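PDB 5TI1: fumarylacetoacetate hydrolase from Burkholderia xenovorans, which probably catalyses the metal-dependent hydrolysis of fumarylacetoacetate to fumarate and acetoacetate, the last step of phenylalanine and tyrosine breakdown. Local coordinates for residues B[58-63]-B[135-140]; B[257-262]-B[417-422]. All coordinates share one frame; numbering follows the deposited sequence.

Interaction 1 of 2, residues B[58-63]-B[135-140]; sequences GVAIGD and IRQADA
Gln137 N donates to Asp63 O at 2.9 Å, a nearly straight bond with an N-H...O angle of 169°, in the close-packed half of this contact. With chi1 at -67° and an extended chain beyond CG, the glutamine side chain runs on past the same carbonyl, and its amide reaches the turn and the strand behind it: NE2 stands 2.9 Å from Gly62 O and 4.0 Å from Ala60 CB, and is hydrogen-bonded to Ser64 O. The small methyl of Ala60 leaves room for that amide, and the positive phi of Gly62 is one that glycine readily accepts. Toward solvent the grip slackens. Asp63 and Arg136 pair by charge alone, OD2 lying 3.5 Å from NH2 and over one face of the guanidinium, with carboxylate and guanidinium planes stacked 9° apart and no N-H aimed at the oxygen. Bends at chi2 and chi3 bring the guanidinium alongside the Asp63 carboxylate, and a water bridges the two segments here, donating to Asp63 O and accepting from Arg136 NE and Ala138 N. The arrangement is that of a beta-hairpin turn, between strands 56-61 and 64-67, held by the 3-10 turn that follows edge strand 134-136 of the N-terminal domain's antiparallel sheet.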
loop_
_atom_site.group_PDB
_atom_site.type_symbol
_atom_site.label_atom_id
_atom_site.label_comp_id
_atom_site.label_asym_id
_atom_site.label_seq_id
_atom_site.Cartn_x
_atom_site.Cartn_y
_atom_site.Cartn_z
ATOM N N GLY B 58 -8.140 -5.402 23.547
ATOM C CA GLY B 58 -8.542 -4.692 24.736
ATOM C C GLY B 58 -9.530 -3.592 24.408
ATOM O O GLY B 58 -9.610 -3.103 23.281
ATOM N N VAL B 59 -10.297 -3.216 25.424
ATOM C CA VAL B 59 -11.214 -2.090 25.337
ATOM C C VAL B 59 -10.880 -1.129 26.469
ATOM O O VAL B 59 -10.841 -1.528 27.638
ATOM C CB VAL B 59 -12.687 -2.547 25.400
ATOM C CG1 VAL B 59 -13.614 -1.351 25.514
ATOM C CG2 VAL B 59 -13.034 -3.355 24.164
ATOM N N ALA B 60 -10.632 0.131 26.120
ATOM C CA ALA B 60 -10.307 1.131 27.130
ATOM C C ALA B 60 -11.548 1.525 27.918
ATOM O O ALA B 60 -12.633 1.719 27.357
ATOM C CB ALA B 60 -9.694 2.372 26.487
ATOM N N ILE B 61 -11.380 1.648 29.230
ATOM C CA ILE B 61 -12.431 2.165 30.095
ATOM C C ILE B 61 -11.749 2.918 31.235
ATOM O O ILE B 61 -10.914 2.357 31.957
ATOM C CB ILE B 61 -13.358 1.032 30.584
ATOM C CG1 ILE B 61 -14.545 1.604 31.364
ATOM C CG2 ILE B 61 -12.593 -0.046 31.355
ATOM C CD1 ILE B 61 -15.569 2.264 30.468
ATOM N N GLY B 62 -12.053 4.211 31.360
ATOM C CA GLY B 62 -11.331 5.038 32.312
ATOM C C GLY B 62 -9.842 4.961 32.048
ATOM O O GLY B 62 -9.391 4.953 30.896
ATOM N N ASP B 63 -9.063 4.864 33.125
ATOM C CA ASP B 63 -7.619 4.714 33.007
ATOM C C ASP B 63 -7.187 3.248 32.898
ATOM O O ASP B 63 -6.004 2.945 33.063
ATOM C CB ASP B 63 -6.915 5.415 34.182
ATOM C CG ASP B 63 -7.292 4.836 35.538
ATOM O OD1 ASP B 63 -7.932 3.764 35.585
ATOM O OD2 ASP B 63 -6.949 5.459 36.573
ATOM N N ILE B 135 -6.911 -4.144 33.541
ATOM C CA ILE B 135 -5.496 -3.819 33.653
ATOM C C ILE B 135 -5.346 -2.308 33.534
ATOM O O ILE B 135 -6.036 -1.670 32.731
ATOM C CB ILE B 135 -4.679 -4.552 32.564
ATOM C CG1 ILE B 135 -4.525 -6.030 32.920
ATOM C CG2 ILE B 135 -3.334 -3.911 32.330
ATOM C CD1 ILE B 135 -5.454 -6.937 32.124
ATOM N N ARG B 136 -4.460 -1.737 34.350
ATOM C CA ARG B 136 -4.175 -0.311 34.261
ATOM C C ARG B 136 -3.453 -0.003 32.957
ATOM O O ARG B 136 -2.563 -0.745 32.538
ATOM C CB ARG B 136 -3.323 0.139 35.453
ATOM C CG ARG B 136 -3.999 0.011 36.816
ATOM C CD ARG B 136 -5.029 1.113 37.057
ATOM N NE ARG B 136 -4.475 2.454 36.845
ATOM C CZ ARG B 136 -4.148 3.318 37.809
ATOM N NH1 ARG B 136 -4.316 3.007 39.092
ATOM N NH2 ARG B 136 -3.660 4.509 37.482
ATOM N N GLN B 137 -3.847 1.090 32.299
ATOM C CA GLN B 137 -3.114 1.508 31.109
ATOM C C GLN B 137 -1.662 1.821 31.450
ATOM O O GLN B 137 -0.772 1.675 30.602
ATOM C CB GLN B 137 -3.793 2.718 30.474
ATOM C CG GLN B 137 -5.165 2.398 29.882
ATOM C CD GLN B 137 -5.916 3.635 29.430
ATOM O OE1 GLN B 137 -5.305 4.638 29.047
ATOM N NE2 GLN B 137 -7.254 3.577 29.482
ATOM N N ALA B 138 -1.419 2.232 32.699
ATOM C CA ALA B 138 -0.077 2.457 33.228
ATOM C C ALA B 138 0.772 1.194 33.244
ATOM O O ALA B 138 1.997 1.284 33.395
ATOM C CB ALA B 138 -0.179 3.022 34.642
ATOM N N ASP B 139 0.160 0.020 33.105
ATOM C CA ASP B 139 0.909 -1.228 33.088
ATOM C C ASP B 139 0.938 -1.863 31.708
ATOM O O ASP B 139 1.468 -2.968 31.554
ATOM C CB ASP B 139 0.327 -2.200 34.115
ATOM C CG ASP B 139 0.539 -1.725 35.539
ATOM O OD1 ASP B 139 1.665 -1.262 35.846
ATOM O OD2 ASP B 139 -0.419 -1.791 36.341
ATOM N N ALA B 140 0.406 -1.183 30.701
ATOM C CA ALA B 140 0.140 -1.799 29.413
ATOM C C ALA B 140 1.068 -1.262 28.335
ATOM O O ALA B 140 1.563 -0.134 28.415
ATOM C CB ALA B 140 -1.310 -1.571 28.989
HETATM O O HOH W 1 -3.404 3.702 34.274
#

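Interaction 2 of 2, residues B[257-262]-B[417-422]. With NA (sodium ion), chain L; MG (magnesium ion), chain K.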
loop_
_atom_site.group_PDB
_atom_site.type_symbol
_atom_site.label_atom_id
_atom_site.label_comp_id
_atom_site.label_asym_id
_atom_site.label_seq_id
_atom_site.Cartn_x
_atom_site.Cartn_y
_atom_site.Cartn_z
ATOM N N LEU B 257 -6.669 8.840 15.402
ATOM C CA LEU B 257 -5.918 10.035 15.042
ATOM C C LEU B 257 -4.718 9.641 14.189
ATOM O O LEU B 257 -4.156 8.560 14.352
ATOM C CB LEU B 257 -5.444 10.775 16.292
ATOM C CG LEU B 257 -6.545 11.171 17.291
ATOM C CD1 LEU B 257 -5.946 11.741 18.564
ATOM C CD2 LEU B 257 -7.504 12.157 16.671
ATOM N N LEU B 258 -4.318 10.531 13.283
ATOM C CA LEU B 258 -3.313 10.202 12.273
ATOM C C LEU B 258 -2.448 11.425 12.014
ATOM O O LEU B 258 -2.957 12.482 11.627
ATOM C CB LEU B 258 -3.976 9.713 10.973
ATOM C CG LEU B 258 -3.089 9.082 9.881
ATOM C CD1 LEU B 258 -3.916 8.155 8.953
ATOM C CD2 LEU B 258 -2.374 10.130 9.053
ATOM N N ASN B 259 -1.140 11.284 12.236
ATOM C CA ASN B 259 -0.171 12.326 11.932
ATOM C C ASN B 259 0.639 11.861 10.729
ATOM O O ASN B 259 1.507 10.987 10.854
ATOM C CB ASN B 259 0.738 12.616 13.126
ATOM C CG ASN B 259 1.709 13.758 12.852
ATOM O OD1 ASN B 259 1.725 14.314 11.743
ATOM N ND2 ASN B 259 2.516 14.128 13.866
ATOM N N ASP B 260 0.366 12.460 9.570
ATOM C CA ASP B 260 1.077 12.127 8.336
ATOM C C ASP B 260 2.314 13.015 8.238
ATOM O O ASP B 260 2.324 14.049 7.564
ATOM C CB ASP B 260 0.158 12.301 7.129
ATOM C CG ASP B 260 0.871 12.062 5.807
ATOM O OD1 ASP B 260 1.893 11.336 5.799
ATOM O OD2 ASP B 260 0.417 12.619 4.777
ATOM N N TRP B 261 3.373 12.601 8.942
ATOM C CA TRP B 261 4.629 13.343 8.932
ATOM C C TRP B 261 5.071 13.641 7.504
ATOM O O TRP B 261 5.059 12.760 6.640
ATOM C CB TRP B 261 5.721 12.556 9.657
ATOM C CG TRP B 261 5.380 12.109 11.050
ATOM C CD1 TRP B 261 4.880 10.888 11.422
ATOM C CD2 TRP B 261 5.535 12.864 12.260
ATOM N NE1 TRP B 261 4.703 10.847 12.788
ATOM C CE2 TRP B 261 5.102 12.043 13.326
ATOM C CE3 TRP B 261 5.993 14.151 12.546
ATOM C CZ2 TRP B 261 5.133 12.461 14.657
ATOM C CZ3 TRP B 261 6.013 14.573 13.871
ATOM C CH2 TRP B 261 5.591 13.727 14.910
ATOM N N SER B 262 5.467 14.889 7.264
ATOM C CA SER B 262 5.797 15.364 5.927
ATOM C C SER B 262 7.140 16.073 5.939
ATOM O O SER B 262 7.387 16.918 6.805
ATOM C CB SER B 262 4.719 16.316 5.407
ATOM O OG SER B 262 3.511 15.610 5.144
ATOM N N LEU B 417 5.601 15.894 19.176
ATOM C CA LEU B 417 4.345 16.375 18.609
ATOM C C LEU B 417 3.238 15.428 19.043
ATOM O O LEU B 417 3.338 14.217 18.814
ATOM C CB LEU B 417 4.428 16.459 17.083
ATOM C CG LEU B 417 5.061 17.725 16.487
ATOM C CD1 LEU B 417 4.134 18.920 16.681
ATOM C CD2 LEU B 417 6.464 18.032 17.027
ATOM N N THR B 418 2.191 15.973 19.675
ATOM C CA THR B 418 1.115 15.155 20.223
ATOM C C THR B 418 -0.233 15.612 19.683
ATOM O O THR B 418 -0.674 16.732 19.963
ATOM C CB THR B 418 1.111 15.197 21.752
ATOM O OG1 THR B 418 2.408 14.831 22.249
ATOM C CG2 THR B 418 0.086 14.220 22.288
ATOM N N LEU B 419 -0.901 14.726 18.955
ATOM C CA LEU B 419 -2.289 14.924 18.537
ATOM C C LEU B 419 -3.229 14.358 19.591
ATOM O O LEU B 419 -2.977 13.285 20.150
ATOM C CB LEU B 419 -2.567 14.225 17.203
ATOM C CG LEU B 419 -2.260 14.884 15.861
ATOM C CD1 LEU B 419 -0.824 15.219 15.751
ATOM C CD2 LEU B 419 -2.680 13.956 14.702
ATOM N N ALA B 420 -4.326 15.073 19.846
ATOM C CA ALA B 420 -5.336 14.623 20.787
ATOM C C ALA B 420 -6.709 14.982 20.237
ATOM O O ALA B 420 -6.855 15.932 19.463
ATOM C CB ALA B 420 -5.149 15.249 22.174
ATOM N N GLY B 421 -7.721 14.234 20.655
ATOM C CA GLY B 421 -9.051 14.437 20.108
ATOM C C GLY B 421 -10.128 13.851 20.981
ATOM O O GLY B 421 -9.931 12.825 21.637
ATOM N N TRP B 422 -11.299 14.495 20.957
ATOM C CA TRP B 422 -12.453 13.978 21.673
ATOM C C TRP B 422 -13.720 14.574 21.081
ATOM O O TRP B 422 -13.697 15.649 20.474
ATOM C CB TRP B 422 -12.371 14.287 23.176
ATOM C CG TRP B 422 -12.149 15.726 23.457
ATOM C CD1 TRP B 422 -13.106 16.703 23.592
ATOM C CD2 TRP B 422 -10.890 16.368 23.639
ATOM N NE1 TRP B 422 -12.509 17.910 23.832
ATOM C CE2 TRP B 422 -11.147 17.732 23.872
ATOM C CE3 TRP B 422 -9.561 15.921 23.618
ATOM C CZ2 TRP B 422 -10.126 18.656 24.091
ATOM C CZ3 TRP B 422 -8.551 16.838 23.835
ATOM C CH2 TRP B 422 -8.837 18.190 24.071
HETATM NA NA NA L . 3.942 10.490 6.626
HETATM MG MG MG K . -1.562 13.891 4.469
HETATM O O HOH W 2 2.322 12.873 16.565
#
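Leu419 and Leu257 bury more surface here than any other residue of the two segments, and they do so where two layers of beta-sheet pack face to face in the C-terminal, FAH-family domain. Strand 257-259 runs at 155° to strand 417-422, with the axes 7.6 Å apart, so side chains rather than backbone bonds join the layers. Leu419 reaches across with both of its methyls: CD2 lies 3.4 Å from Leu258 O, while its side chain crosses that of Asn259 at about a right angle, CD1 lying 4.0 Å from ND2. Leu257 answers from the other layer. Its CD1 rests on the backbone of strand 417-422, 3.7 Å from Ala420 CA, and glycine at 421 leaves room for CD2, on which a CB there would press. Leucine, apolar and branched, suits such packing. Asn259 is a polar residue among these leucines; its chi1 of -177° carries the amide toward strand 417-422, with ND2 over one face of the Trp261 ring, offset toward the rim, and Glu226 is its strongest polar partner. Asp260 bridges two ions, OD1 to sodium and OD2 to magnesium, the latter shared with Asp153, Glu226 and Glu228. Trp261 holds the sodium through its backbone O, while its ring packs CH2 against Leu417 CB at 3.7 Å. One water links the strands, accepting from Asn259 ND2 at 3.0 Å and donating to Leu417 O at 2.8 Å.

How the interactions relate
Both segments of interaction 1 precede those of interaction 2 in the chain, so the two follow in series, the first within the N-terminal domain and the second within the C-terminal one. Their centres are 21 Å apart, their nearest atoms about 12 Å, and they do not touch. They share no sheet: 58-63 and 135-140 belong to the small antiparallel sheet near the surface, whereas 257-262 and 417-422 come from two different mixed sheets close to the centre of the chain. Interaction 1 thus ties together a peripheral part of the fold away from the metal site, while interaction 2 packs the layer that carries metal ligands in the C-terminal domain.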